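PDB 3PME: type C neurotoxin from Clostridium botulinum, which probably binds gangliosides and other membrane lipids at nerve terminals through this receptor-binding domain of a botulinum C/D mosaic toxin. Local coordinates for residues S9-K14 and V18-Y23; N41-S46 and D50-N55; W140-I145 and I212-Q217; T144-I149 and S202-N207. All coordinates share one frame; numbering follows the deposited sequence.

How the interactions relate
All four interactions gather round the lectin-like N-terminal half of the receptor-binding domain, and all reach the same large antiparallel sheet. Interactions 1 and 2 have centres 13 Å apart and touch through N12 N and N41 OD1, a probable hydrogen bond of 2.8 Å. Interaction 2 meets interaction 3 where D42 CB packs on W140 CH2 at 4.0 Å. Interactions 3 and 4 share T144 and I145 of strand 141-148, with centres 13 Å apart. One packs the later part of helix 207-218 on that strand, the other the loop that leads into the helix. A sulfate ion sits at interaction 4, at the start of the helix.

Interaction 1. Residues S9-K14 and V18-Y23; sequences SLQNKK and VDTSGY
The carboxylate of D19 is met on both faces and at its edge. S9 N comes from above one face and bonds D19 OD1 at 3.0 Å, 37° out of the plane. S21 N comes from the opposite face and bonds D19 OD1 at 2.9 Å, which makes an Asx turn. S21 OG donates to D19 OD1 at 2.9 Å from the syn side, close to the plane. Three donors thus grip one oxygen. Y23 N then bonds S21 OG, an ST turn. CG of D19 stands anti to the backbone N (chi1 172°), and OD1 reaches across to strand 6-13.

Q11 and V18 are an antiparallel hydrogen-bonded pair in the strands, and T20 N, just beyond strand 16-19, adds a bond to S9 O at 2.9 Å. The Q11 side chain crosses that of T20 at about a right angle. Q11 NE2 is 2.8 Å from T20 OG1, at a poor angle for a hydrogen bond. K13 CG packs on T20 CG2 at 3.6 Å.

This is a beta hairpin of strands 6-13 and 16-19. S9 OG is hydrogen-bonded to N199 OD1, D19 OD2 accepts from A25 N, and strand 193-201 pairs with the other edge of strand 6-13.

Interaction 2. Residues N41-S46 and D50-N55; sequences NDFKLS and DKIIVN
The apolar contact is between F43 and I52. The methyl I52 CD1 lies over one face of the F43 ring, 3.6 Å from the ring centroid and 19° off its normal. It is shifted toward the rim, and its nearest ring atom is F43 CD2 at 3.4 Å. This is a CH-pi contact. CG of F43 sits between the backbone N and the carbonyl carbon (chi1 54°), which turns the ring toward I52. The anti end of the I52 chain (chi2 178°) brings CD1 over it. L45 adds a loose packing contact of a methyl on a backbone carbonyl oxygen, with L45 CD2 4.2 Å from D50 O.

Strand 42-45 belongs to the large sheet, where strands 34-35 and 193-201 flank it. Strand 51-55 is the middle strand of a three-stranded sheet with 26-30 and 178-181. Residues 43-46 and 50-52 run roughly antiparallel but share no beta bridge. The apolar contact is made by side chains between the two sheets, as in the beta sandwich of lectin-like domains. F181 meets the F43 ring edge-to-face and also touches I52.

The polar contact lies near the loop that joins the two strands. S46 N gives a weak hydrogen bond to D50 OD2, 3.3 Å long. S46 OG is 3.4 Å from D50 OD2. The other carboxylate oxygen, D50 OD1, takes a weak bond from D32 N.

Interaction 3. Residues W140-I145 and I212-Q217; sequences WFFVTI and IVYEGQ
Q217 OE1 accepts a hydrogen bond from W74 NE1 and also lies 3.7 Å from F142 CE1. The bond to W74 ties down the amide end of Q217. The amide plane stands almost perpendicular to the F142 ring.

F142 carries the rest of the contact. Its chi1 of 180° turns the ring off the strand onto the helix. Y214 crosses it at a slant. The two ring planes are only 17° apart, but the rings are slid past each other and barely overlap, with centroids 5.6 Å apart. The closest ring atoms are F142 CD2 and Y214 CD1 at 3.5 Å. The helix backbone itself covers one face of F142: Y214 CA is 4.2 Å from the ring centroid, a CH-pi contact.

Here helix 207-218 packs on strand 141-148 of the lectin-like sheet. The axes of strand 141-145 and helix 212-217 approach to 9.8 Å and run roughly antiparallel, at 154°. The helix follows the last strand of that sheet and leads on toward the trefoil half.

V213, one turn before Q217, adds an apolar contact from CG1 to F142 CZ at 3.7 Å. The W74 ring meets F142 and Y214.

Interaction 4. Residues T144-I149 and S202-N207; sequences TITNNI and SKELSN. With SO4 (sulfate ion), chain B.
The loop leading into helix 207-218 lies against the end of strand 141-148, where E204 is hydrogen-bonded to N148 and packs on T146. N148 ND2 donates to E204 OE1 at 3.0 Å, with a fairly straight N-H...O angle of 163°. The donor meets OE1 nearly along its C-O axis. The acceptor lies close to the amide plane of N148, while the amide and carboxylate planes are 77° apart. The other end of the amide, N148 OD1, takes a hydrogen bond from M150 N.

A water links E204 OE2 to T146 OG1. The water donates to E204 OE2 at 2.7 Å and is 2.8 Å from T146 OG1. The E204 chain is extended from chi1 (174°) onward, which carries the carboxylate out to N148. On the way E204 CG passes T146 CB at 3.8 Å.

This loop joins strand 193-201 of the lectin-like sheet to the helix. S70 OG of the neighbouring strand 68-77 hydrogen-bonds both K203 O and L205 N. T146 CG2 rests on L205 O at 3.9 Å, and T146 and L205 both touch I210 of the helix.

S206 is the N-cap: its OG accepts from D209 N. The next residue binds a sulfate ion, probably from the crystallisation liquor, through N207 N and sulfate O3 at 2.7 Å. An anion at a helix N terminus is consistent with the helix dipole.

Interaction 1. Residues S9-K14 and V18-Y23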
loop_
_atom_site.group_PDB
_atom_site.type_symbol
_atom_site.label_atom_id
_atom_site.label_comp_id
_atom_site.label_asym_id
_atom_site.label_seq_id
_atom_site.Cartn_x
_atom_site.Cartn_y
_atom_site.Cartn_z
ATOM N N SER A 9 0.215 20.701 -9.015
ATOM C CA SER A 9 -0.561 19.583 -8.517
ATOM C C SER A 9 -1.058 18.763 -9.700
ATOM O O SER A 9 -2.008 19.159 -10.392
ATOM C CB SER A 9 -1.739 20.088 -7.670
ATOM O OG SER A 9 -2.375 19.024 -6.985
ATOM N N LEU A 10 -0.409 17.626 -9.949
ATOM C CA LEU A 10 -0.802 16.784 -11.069
ATOM C C LEU A 10 -1.981 15.927 -10.648
ATOM O O LEU A 10 -1.874 15.074 -9.763
ATOM C CB LEU A 10 0.356 15.908 -11.550
ATOM C CG LEU A 10 1.618 16.635 -12.011
ATOM C CD1 LEU A 10 2.659 15.602 -12.437
ATOM C CD2 LEU A 10 1.309 17.604 -13.154
ATOM N N GLN A 11 -3.123 16.182 -11.273
ATOM C CA GLN A 11 -4.331 15.447 -10.950
ATOM C C GLN A 11 -5.064 15.072 -12.219
ATOM O O GLN A 11 -4.912 15.714 -13.254
ATOM C CB GLN A 11 -5.236 16.265 -10.032
ATOM C CG GLN A 11 -4.622 16.544 -8.669
ATOM C CD GLN A 11 -5.602 17.179 -7.712
ATOM O OE1 GLN A 11 -5.565 16.927 -6.506
ATOM N NE2 GLN A 11 -6.493 18.008 -8.243
ATOM N N ASN A 12 -5.848 14.009 -12.135
ATOM C CA ASN A 12 -6.611 13.561 -13.282
ATOM C C ASN A 12 -7.974 14.231 -13.312
ATOM O O ASN A 12 -8.815 13.987 -12.448
ATOM C CB ASN A 12 -6.756 12.045 -13.261
ATOM C CG ASN A 12 -7.198 11.495 -14.595
ATOM O OD1 ASN A 12 -8.301 11.790 -15.061
ATOM N ND2 ASN A 12 -6.335 10.702 -15.228
ATOM N N LYS A 13 -8.172 15.101 -14.298
ATOM C CA LYS A 13 -9.416 15.846 -14.444
ATOM C C LYS A 13 -9.977 15.608 -15.831
ATOM O O LYS A 13 -9.254 15.704 -16.822
ATOM C CB LYS A 13 -9.183 17.342 -14.234
ATOM C CG LYS A 13 -8.765 17.719 -12.825
ATOM C CD LYS A 13 -9.816 17.286 -11.816
ATOM C CE LYS A 13 -9.360 17.539 -10.390
ATOM N NZ LYS A 13 -10.386 17.083 -9.408
ATOM N N LYS A 14 -11.266 15.295 -15.900
ATOM C CA LYS A 14 -11.902 15.022 -17.179
ATOM C C LYS A 14 -11.032 14.088 -18.019
ATOM O O LYS A 14 -10.761 14.357 -19.190
ATOM C CB LYS A 14 -12.177 16.332 -17.927
ATOM C CG LYS A 14 -13.030 17.321 -17.141
ATOM C CD LYS A 14 -13.548 18.450 -18.021
ATOM C CE LYS A 14 -14.500 19.358 -17.248
ATOM N NZ LYS A 14 -15.165 20.369 -18.126
ATOM N N VAL A 18 -3.425 16.679 -15.547
ATOM C CA VAL A 18 -3.239 18.103 -15.734
ATOM C C VAL A 18 -2.798 18.745 -14.430
ATOM O O VAL A 18 -2.863 18.129 -13.367
ATOM C CB VAL A 18 -4.552 18.783 -16.206
ATOM C CG1 VAL A 18 -5.116 18.074 -17.437
ATOM C CG2 VAL A 18 -5.582 18.804 -15.088
ATOM N N ASP A 19 -2.348 19.990 -14.510
ATOM C CA ASP A 19 -1.997 20.737 -13.311
ATOM C C ASP A 19 -3.213 21.521 -12.827
ATOM O O ASP A 19 -3.718 22.386 -13.540
ATOM C CB ASP A 19 -0.835 21.690 -13.602
ATOM C CG ASP A 19 -0.554 22.644 -12.455
ATOM O OD1 ASP A 19 -0.828 22.299 -11.286
ATOM O OD2 ASP A 19 -0.068 23.758 -12.728
ATOM N N THR A 20 -3.666 21.221 -11.614
ATOM C CA THR A 20 -4.853 21.846 -11.037
ATOM C C THR A 20 -4.512 22.905 -9.994
ATOM O O THR A 20 -5.386 23.350 -9.251
ATOM C CB THR A 20 -5.726 20.796 -10.338
ATOM O OG1 THR A 20 -4.961 20.169 -9.294
ATOM C CG2 THR A 20 -6.210 19.749 -11.337
ATOM N N SER A 21 -3.247 23.302 -9.933
ATOM C CA SER A 21 -2.786 24.213 -8.892
ATOM C C SER A 21 -3.327 25.625 -9.076
ATOM O O SER A 21 -3.360 26.412 -8.129
ATOM C CB SER A 21 -1.258 24.265 -8.867
ATOM O OG SER A 21 -0.744 24.890 -10.035
ATOM N N GLY A 22 -3.734 25.938 -10.300
ATOM C CA GLY A 22 -4.168 27.281 -10.642
ATOM C C GLY A 22 -3.124 27.991 -11.481
ATOM O O GLY A 22 -3.394 29.041 -12.064
ATOM N N TYR A 23 -1.925 27.415 -11.548
ATOM C CA TYR A 23 -0.829 28.018 -12.302
ATOM C C TYR A 23 -0.691 27.433 -13.702
ATOM O O TYR A 23 0.196 27.819 -14.455
ATOM C CB TYR A 23 0.495 27.893 -11.537
ATOM C CG TYR A 23 0.493 28.615 -10.215
ATOM C CD1 TYR A 23 0.822 29.964 -10.138
ATOM C CD2 TYR A 23 0.150 27.955 -9.044
ATOM C CE1 TYR A 23 0.821 30.630 -8.924
ATOM C CE2 TYR A 23 0.147 28.608 -7.829
ATOM C CZ TYR A 23 0.478 29.948 -7.775
ATOM O OH TYR A 23 0.471 30.601 -6.561
#

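Interaction 2. Residues N41-S46 and D50-N55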
loop_
_atom_site.group_PDB
_atom_site.type_symbol
_atom_site.label_atom_id
_atom_site.label_comp_id
_atom_site.label_asym_id
_atom_site.label_seq_id
_atom_site.Cartn_x
_atom_site.Cartn_y
_atom_site.Cartn_z
ATOM N N ASN A 41 -5.223 9.791 -9.304
ATOM C CA ASN A 41 -4.157 10.688 -9.732
ATOM C C ASN A 41 -2.838 9.956 -9.960
ATOM O O ASN A 41 -1.760 10.539 -9.788
ATOM C CB ASN A 41 -3.982 11.812 -8.714
ATOM C CG ASN A 41 -5.252 12.634 -8.544
ATOM O OD1 ASN A 41 -5.944 12.931 -9.526
ATOM N ND2 ASN A 41 -5.568 13.001 -7.305
ATOM N N ASP A 42 -2.914 8.681 -10.348
ATOM C CA ASP A 42 -1.689 7.909 -10.567
ATOM C C ASP A 42 -1.233 7.869 -12.018
ATOM O O ASP A 42 -1.979 8.219 -12.934
ATOM C CB ASP A 42 -1.729 6.506 -9.916
ATOM C CG ASP A 42 -2.470 5.472 -10.733
ATOM O OD1 ASP A 42 -2.645 5.623 -11.963
ATOM O OD2 ASP A 42 -2.862 4.461 -10.118
ATOM N N PHE A 43 0.029 7.507 -12.206
ATOM C CA PHE A 43 0.563 7.231 -13.518
ATOM C C PHE A 43 1.646 6.171 -13.405
ATOM O O PHE A 43 2.279 6.019 -12.354
ATOM C CB PHE A 43 1.031 8.498 -14.255
ATOM C CG PHE A 43 2.006 9.352 -13.488
ATOM C CD1 PHE A 43 1.556 10.378 -12.665
ATOM C CD2 PHE A 43 3.370 9.159 -13.626
ATOM C CE1 PHE A 43 2.452 11.186 -11.978
ATOM C CE2 PHE A 43 4.277 9.970 -12.941
ATOM C CZ PHE A 43 3.812 10.981 -12.121
ATOM N N LYS A 44 1.824 5.412 -14.475
ATOM C CA LYS A 44 2.718 4.274 -14.474
ATOM C C LYS A 44 3.863 4.524 -15.439
ATOM O O LYS A 44 3.648 4.943 -16.581
ATOM C CB LYS A 44 1.935 3.029 -14.903
ATOM C CG LYS A 44 2.693 1.724 -14.816
ATOM C CD LYS A 44 1.825 0.569 -15.323
ATOM C CE LYS A 44 2.537 -0.763 -15.190
ATOM N NZ LYS A 44 1.696 -1.874 -15.719
ATOM N N LEU A 45 5.080 4.275 -14.973
ATOM C CA LEU A 45 6.248 4.299 -15.838
ATOM C C LEU A 45 6.724 2.863 -16.008
ATOM O O LEU A 45 7.202 2.243 -15.054
ATOM C CB LEU A 45 7.343 5.177 -15.236
ATOM C CG LEU A 45 6.897 6.584 -14.838
ATOM C CD1 LEU A 45 8.041 7.352 -14.185
ATOM C CD2 LEU A 45 6.365 7.342 -16.048
ATOM N N SER A 46 6.570 2.323 -17.214
ATOM C CA SER A 46 6.850 0.905 -17.443
ATOM C C SER A 46 7.702 0.643 -18.675
ATOM O O SER A 46 8.074 -0.500 -18.944
ATOM C CB SER A 46 5.546 0.106 -17.530
ATOM O OG SER A 46 4.717 0.564 -18.588
ATOM N N ASP A 50 8.130 5.978 -22.131
ATOM C CA ASP A 50 7.043 6.611 -21.395
ATOM C C ASP A 50 7.578 7.826 -20.640
ATOM O O ASP A 50 8.410 7.677 -19.755
ATOM C CB ASP A 50 6.439 5.631 -20.382
ATOM C CG ASP A 50 5.973 4.335 -21.016
ATOM O OD1 ASP A 50 5.875 4.272 -22.264
ATOM O OD2 ASP A 50 5.693 3.379 -20.254
ATOM N N LYS A 51 7.105 9.023 -20.981
ATOM C CA LYS A 51 7.530 10.228 -20.265
ATOM C C LYS A 51 6.397 11.213 -20.050
ATOM O O LYS A 51 5.528 11.375 -20.903
ATOM C CB LYS A 51 8.639 10.956 -21.023
ATOM C CG LYS A 51 9.909 10.167 -21.228
ATOM C CD LYS A 51 10.987 11.065 -21.806
ATOM C CE LYS A 51 12.248 10.281 -22.108
ATOM N NZ LYS A 51 12.706 9.539 -20.905
ATOM N N ILE A 52 6.413 11.886 -18.907
ATOM C CA ILE A 52 5.549 13.033 -18.708
ATOM C C ILE A 52 6.456 14.249 -18.622
ATOM O O ILE A 52 7.363 14.286 -17.799
ATOM C CB ILE A 52 4.733 12.919 -17.423
ATOM C CG1 ILE A 52 3.870 11.653 -17.446
ATOM C CG2 ILE A 52 3.872 14.167 -17.238
ATOM C CD1 ILE A 52 3.054 11.448 -16.180
ATOM N N ILE A 53 6.238 15.228 -19.491
ATOM C CA ILE A 53 7.053 16.436 -19.478
ATOM C C ILE A 53 6.217 17.570 -18.916
ATOM O O ILE A 53 5.159 17.896 -19.458
ATOM C CB ILE A 53 7.506 16.830 -20.895
ATOM C CG1 ILE A 53 8.107 15.631 -21.639
ATOM C CG2 ILE A 53 8.454 18.029 -20.846
ATOM C CD1 ILE A 53 9.117 14.860 -20.858
ATOM N N VAL A 54 6.672 18.160 -17.817
ATOM C CA VAL A 54 5.952 19.271 -17.206
ATOM C C VAL A 54 6.756 20.554 -17.359
ATOM O O VAL A 54 7.903 20.614 -16.946
ATOM C CB VAL A 54 5.678 19.011 -15.710
ATOM C CG1 VAL A 54 4.913 20.174 -15.087
ATOM C CG2 VAL A 54 4.909 17.697 -15.524
ATOM N N ASN A 55 6.159 21.567 -17.980
ATOM C CA ASN A 55 6.785 22.885 -18.046
ATOM C C ASN A 55 5.999 23.884 -17.216
ATOM O O ASN A 55 4.873 24.240 -17.564
ATOM C CB ASN A 55 6.863 23.370 -19.494
ATOM C CG ASN A 55 7.902 22.629 -20.296
ATOM O OD1 ASN A 55 9.099 22.835 -20.112
ATOM N ND2 ASN A 55 7.454 21.767 -21.198
#

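Interaction 3. Residues W140-I145 and I212-Q217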
loop_
_atom_site.group_PDB
_atom_site.type_symbol
_atom_site.label_atom_id
_atom_site.label_comp_id
_atom_site.label_asym_id
_atom_site.label_seq_id
_atom_site.Cartn_x
_atom_site.Cartn_y
_atom_site.Cartn_z
ATOM N N TRP A 140 2.833 0.916 -2.020
ATOM C CA TRP A 140 2.730 2.377 -2.045
ATOM C C TRP A 140 3.281 2.949 -0.750
ATOM O O TRP A 140 2.860 2.541 0.328
ATOM C CB TRP A 140 1.276 2.799 -2.124
ATOM C CG TRP A 140 0.593 2.552 -3.440
ATOM C CD1 TRP A 140 -0.260 1.527 -3.751
ATOM C CD2 TRP A 140 0.676 3.370 -4.608
ATOM N NE1 TRP A 140 -0.710 1.664 -5.046
ATOM C CE2 TRP A 140 -0.162 2.796 -5.588
ATOM C CE3 TRP A 140 1.367 4.548 -4.917
ATOM C CZ2 TRP A 140 -0.304 3.343 -6.865
ATOM C CZ3 TRP A 140 1.211 5.097 -6.175
ATOM C CH2 TRP A 140 0.385 4.496 -7.133
ATOM N N PHE A 141 4.202 3.907 -0.851
ATOM C CA PHE A 141 4.569 4.698 0.327
ATOM C C PHE A 141 4.601 6.181 -0.015
ATOM O O PHE A 141 4.784 6.551 -1.174
ATOM C CB PHE A 141 5.862 4.207 1.004
ATOM C CG PHE A 141 7.091 4.253 0.134
ATOM C CD1 PHE A 141 7.414 3.192 -0.698
ATOM C CD2 PHE A 141 7.985 5.323 0.214
ATOM C CE1 PHE A 141 8.565 3.212 -1.476
ATOM C CE2 PHE A 141 9.149 5.353 -0.550
ATOM C CZ PHE A 141 9.446 4.296 -1.398
ATOM N N PHE A 142 4.362 7.004 0.998
ATOM C CA PHE A 142 4.238 8.455 0.834
ATOM C C PHE A 142 5.579 9.141 1.104
ATOM O O PHE A 142 6.186 8.978 2.173
ATOM C CB PHE A 142 3.157 8.985 1.774
ATOM C CG PHE A 142 2.949 10.474 1.687
ATOM C CD1 PHE A 142 2.627 11.071 0.475
ATOM C CD2 PHE A 142 3.060 11.265 2.824
ATOM C CE1 PHE A 142 2.428 12.449 0.391
ATOM C CE2 PHE A 142 2.856 12.633 2.751
ATOM C CZ PHE A 142 2.539 13.227 1.534
ATOM N N VAL A 143 6.032 9.903 0.119
ATOM C CA VAL A 143 7.309 10.608 0.216
ATOM C C VAL A 143 7.059 12.098 0.358
ATOM O O VAL A 143 6.165 12.660 -0.290
ATOM C CB VAL A 143 8.175 10.364 -1.041
ATOM C CG1 VAL A 143 9.473 11.192 -0.999
ATOM C CG2 VAL A 143 8.479 8.872 -1.197
ATOM N N THR A 144 7.845 12.746 1.209
ATOM C CA THR A 144 7.814 14.203 1.263
ATOM C C THR A 144 9.226 14.695 1.471
ATOM O O THR A 144 9.923 14.252 2.394
ATOM C CB THR A 144 6.935 14.755 2.391
ATOM O OG1 THR A 144 5.678 14.071 2.414
ATOM C CG2 THR A 144 6.693 16.249 2.165
ATOM N N ILE A 145 9.644 15.591 0.590
ATOM C CA ILE A 145 10.948 16.233 0.708
ATOM C C ILE A 145 10.717 17.701 1.028
ATOM O O ILE A 145 9.986 18.370 0.300
ATOM C CB ILE A 145 11.727 16.187 -0.618
ATOM C CG1 ILE A 145 11.766 14.775 -1.207
ATOM C CG2 ILE A 145 13.147 16.744 -0.417
ATOM C CD1 ILE A 145 12.498 13.824 -0.373
ATOM N N ILE A 212 -1.122 15.881 7.548
ATOM C CA ILE A 212 -2.447 16.175 7.020
ATOM C C ILE A 212 -2.543 15.746 5.557
ATOM O O ILE A 212 -3.527 15.127 5.151
ATOM C CB ILE A 212 -2.790 17.661 7.188
ATOM C CG1 ILE A 212 -2.971 17.970 8.675
ATOM C CG2 ILE A 212 -4.059 18.007 6.430
ATOM C CD1 ILE A 212 -3.150 19.442 8.973
ATOM N N VAL A 213 -1.514 16.055 4.773
ATOM C CA VAL A 213 -1.464 15.605 3.383
ATOM C C VAL A 213 -1.487 14.072 3.306
ATOM O O VAL A 213 -2.285 13.490 2.576
ATOM C CB VAL A 213 -0.237 16.169 2.636
ATOM C CG1 VAL A 213 -0.220 15.685 1.178
ATOM C CG2 VAL A 213 -0.239 17.695 2.676
ATOM N N TYR A 214 -0.627 13.427 4.080
ATOM C CA TYR A 214 -0.570 11.965 4.153
ATOM C C TYR A 214 -1.928 11.337 4.467
ATOM O O TYR A 214 -2.401 10.453 3.740
ATOM C CB TYR A 214 0.461 11.556 5.206
ATOM C CG TYR A 214 0.593 10.072 5.505
ATOM C CD1 TYR A 214 0.843 9.141 4.495
ATOM C CD2 TYR A 214 0.533 9.612 6.816
ATOM C CE1 TYR A 214 1.001 7.781 4.796
ATOM C CE2 TYR A 214 0.682 8.277 7.124
ATOM C CZ TYR A 214 0.914 7.360 6.112
ATOM O OH TYR A 214 1.072 6.034 6.440
ATOM N N GLU A 215 -2.568 11.784 5.541
ATOM C CA GLU A 215 -3.827 11.152 5.944
ATOM C C GLU A 215 -4.965 11.435 4.963
ATOM O O GLU A 215 -5.857 10.596 4.760
ATOM C CB GLU A 215 -4.202 11.545 7.370
ATOM C CG GLU A 215 -3.169 11.095 8.381
ATOM C CD GLU A 215 -3.781 10.609 9.675
ATOM O OE1 GLU A 215 -5.002 10.344 9.699
ATOM O OE2 GLU A 215 -3.038 10.482 10.670
ATOM N N GLY A 216 -4.929 12.606 4.341
ATOM C CA GLY A 216 -5.909 12.941 3.331
ATOM C C GLY A 216 -5.795 11.970 2.175
ATOM O O GLY A 216 -6.790 11.411 1.706
ATOM N N GLN A 217 -4.564 11.728 1.745
ATOM C CA GLN A 217 -4.324 11.009 0.503
ATOM C C GLN A 217 -4.267 9.492 0.659
ATOM O O GLN A 217 -4.291 8.769 -0.338
ATOM C CB GLN A 217 -3.050 11.525 -0.159
ATOM C CG GLN A 217 -3.167 12.978 -0.630
ATOM C CD GLN A 217 -1.881 13.487 -1.232
ATOM O OE1 GLN A 217 -0.853 12.819 -1.169
ATOM N NE2 GLN A 217 -1.935 14.665 -1.835
#

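Interaction 4. Residues T144-I149 and S202-N207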
loop_
_atom_site.group_PDB
_atom_site.type_symbol
_atom_site.label_atom_id
_atom_site.label_comp_id
_atom_site.label_asym_id
_atom_site.label_seq_id
_atom_site.Cartn_x
_atom_site.Cartn_y
_atom_site.Cartn_z
ATOM N N THR A 144 7.845 12.746 1.209
ATOM C CA THR A 144 7.814 14.203 1.263
ATOM C C THR A 144 9.226 14.695 1.471
ATOM O O THR A 144 9.923 14.252 2.394
ATOM C CB THR A 144 6.935 14.755 2.391
ATOM O OG1 THR A 144 5.678 14.071 2.414
ATOM C CG2 THR A 144 6.693 16.249 2.165
ATOM N N ILE A 145 9.644 15.591 0.590
ATOM C CA ILE A 145 10.948 16.233 0.708
ATOM C C ILE A 145 10.717 17.701 1.028
ATOM O O ILE A 145 9.986 18.370 0.300
ATOM C CB ILE A 145 11.727 16.187 -0.618
ATOM C CG1 ILE A 145 11.766 14.775 -1.207
ATOM C CG2 ILE A 145 13.147 16.744 -0.417
ATOM C CD1 ILE A 145 12.498 13.824 -0.373
ATOM N N THR A 146 11.324 18.206 2.105
ATOM C CA THR A 146 11.315 19.657 2.333
ATOM C C THR A 146 12.720 20.201 2.082
ATOM O O THR A 146 13.722 19.525 2.345
ATOM C CB THR A 146 10.806 20.059 3.745
ATOM O OG1 THR A 146 11.722 19.597 4.751
ATOM C CG2 THR A 146 9.416 19.476 4.019
ATOM N N ASN A 147 12.779 21.414 1.541
ATOM C CA ASN A 147 14.055 22.040 1.210
ATOM C C ASN A 147 14.078 23.447 1.755
ATOM O O ASN A 147 13.145 24.205 1.551
ATOM C CB ASN A 147 14.244 22.113 -0.307
ATOM C CG ASN A 147 14.189 20.751 -0.976
ATOM O OD1 ASN A 147 15.159 19.997 -0.960
ATOM N ND2 ASN A 147 13.053 20.440 -1.586
ATOM N N ASN A 148 15.149 23.798 2.453
ATOM C CA ASN A 148 15.326 25.181 2.857
ATOM C C ASN A 148 16.774 25.601 2.660
ATOM O O ASN A 148 17.694 25.033 3.251
ATOM C CB ASN A 148 14.871 25.413 4.301
ATOM C CG ASN A 148 14.623 26.876 4.599
ATOM O OD1 ASN A 148 15.456 27.732 4.296
ATOM N ND2 ASN A 148 13.471 27.176 5.187
ATOM N N ILE A 149 16.954 26.584 1.796
ATOM C CA ILE A 149 18.284 27.051 1.431
ATOM C C ILE A 149 19.043 27.590 2.642
ATOM O O ILE A 149 20.266 27.724 2.608
ATOM C CB ILE A 149 18.198 28.113 0.317
ATOM C CG1 ILE A 149 19.530 28.214 -0.424
ATOM C CG2 ILE A 149 17.738 29.444 0.876
ATOM C CD1 ILE A 149 19.974 26.891 -1.013
ATOM N N SER A 202 5.374 25.845 -2.362
ATOM C CA SER A 202 6.342 26.939 -2.284
ATOM C C SER A 202 6.670 27.303 -0.841
ATOM O O SER A 202 7.022 28.442 -0.534
ATOM C CB SER A 202 5.801 28.172 -2.999
ATOM O OG SER A 202 4.605 28.594 -2.370
ATOM N N LYS A 203 6.536 26.336 0.052
ATOM C CA LYS A 203 6.941 26.521 1.432
ATOM C C LYS A 203 7.418 25.189 1.979
ATOM O O LYS A 203 7.156 24.137 1.388
ATOM C CB LYS A 203 5.775 27.046 2.272
ATOM C CG LYS A 203 4.621 26.072 2.376
ATOM C CD LYS A 203 3.411 26.686 3.061
ATOM C CE LYS A 203 3.467 26.529 4.563
ATOM N NZ LYS A 203 2.183 26.982 5.175
ATOM N N GLU A 204 8.109 25.244 3.107
ATOM C CA GLU A 204 8.523 24.067 3.842
ATOM C C GLU A 204 7.365 23.653 4.746
ATOM O O GLU A 204 7.019 24.365 5.688
ATOM C CB GLU A 204 9.770 24.401 4.671
ATOM C CG GLU A 204 10.229 23.303 5.597
ATOM C CD GLU A 204 11.396 23.731 6.466
ATOM O OE1 GLU A 204 11.959 24.819 6.211
ATOM O OE2 GLU A 204 11.735 22.983 7.407
ATOM N N LEU A 205 6.736 22.517 4.445
ATOM C CA LEU A 205 5.571 22.095 5.211
ATOM C C LEU A 205 5.990 21.630 6.597
ATOM O O LEU A 205 6.999 20.941 6.740
ATOM C CB LEU A 205 4.836 20.958 4.503
ATOM C CG LEU A 205 4.153 21.264 3.171
ATOM C CD1 LEU A 205 3.423 20.022 2.665
ATOM C CD2 LEU A 205 3.192 22.428 3.313
ATOM N N SER A 206 5.216 22.005 7.610
ATOM C CA SER A 206 5.462 21.538 8.972
ATOM C C SER A 206 5.210 20.037 9.063
ATOM O O SER A 206 4.548 19.463 8.208
ATOM C CB SER A 206 4.542 22.257 9.956
ATOM O OG SER A 206 3.195 21.879 9.747
ATOM N N ASN A 207 5.731 19.400 10.102
ATOM C CA ASN A 207 5.422 17.999 10.337
ATOM C C ASN A 207 3.921 17.767 10.399
ATOM O O ASN A 207 3.411 16.782 9.858
ATOM C CB ASN A 207 6.090 17.511 11.612
ATOM C CG ASN A 207 7.589 17.434 11.469
ATOM O OD1 ASN A 207 8.132 17.775 10.418
ATOM N ND2 ASN A 207 8.269 16.973 12.513
HETATM S S SO4 B . 8.524 20.972 12.460
HETATM O O1 SO4 B . 9.511 20.956 11.382
HETATM O O2 SO4 B . 8.555 22.285 13.101
HETATM O O3 SO4 B . 7.196 20.733 11.912
HETATM O O4 SO4 B . 8.853 19.935 13.433
HETATM O O HOH W 1 11.022 20.396 7.357
#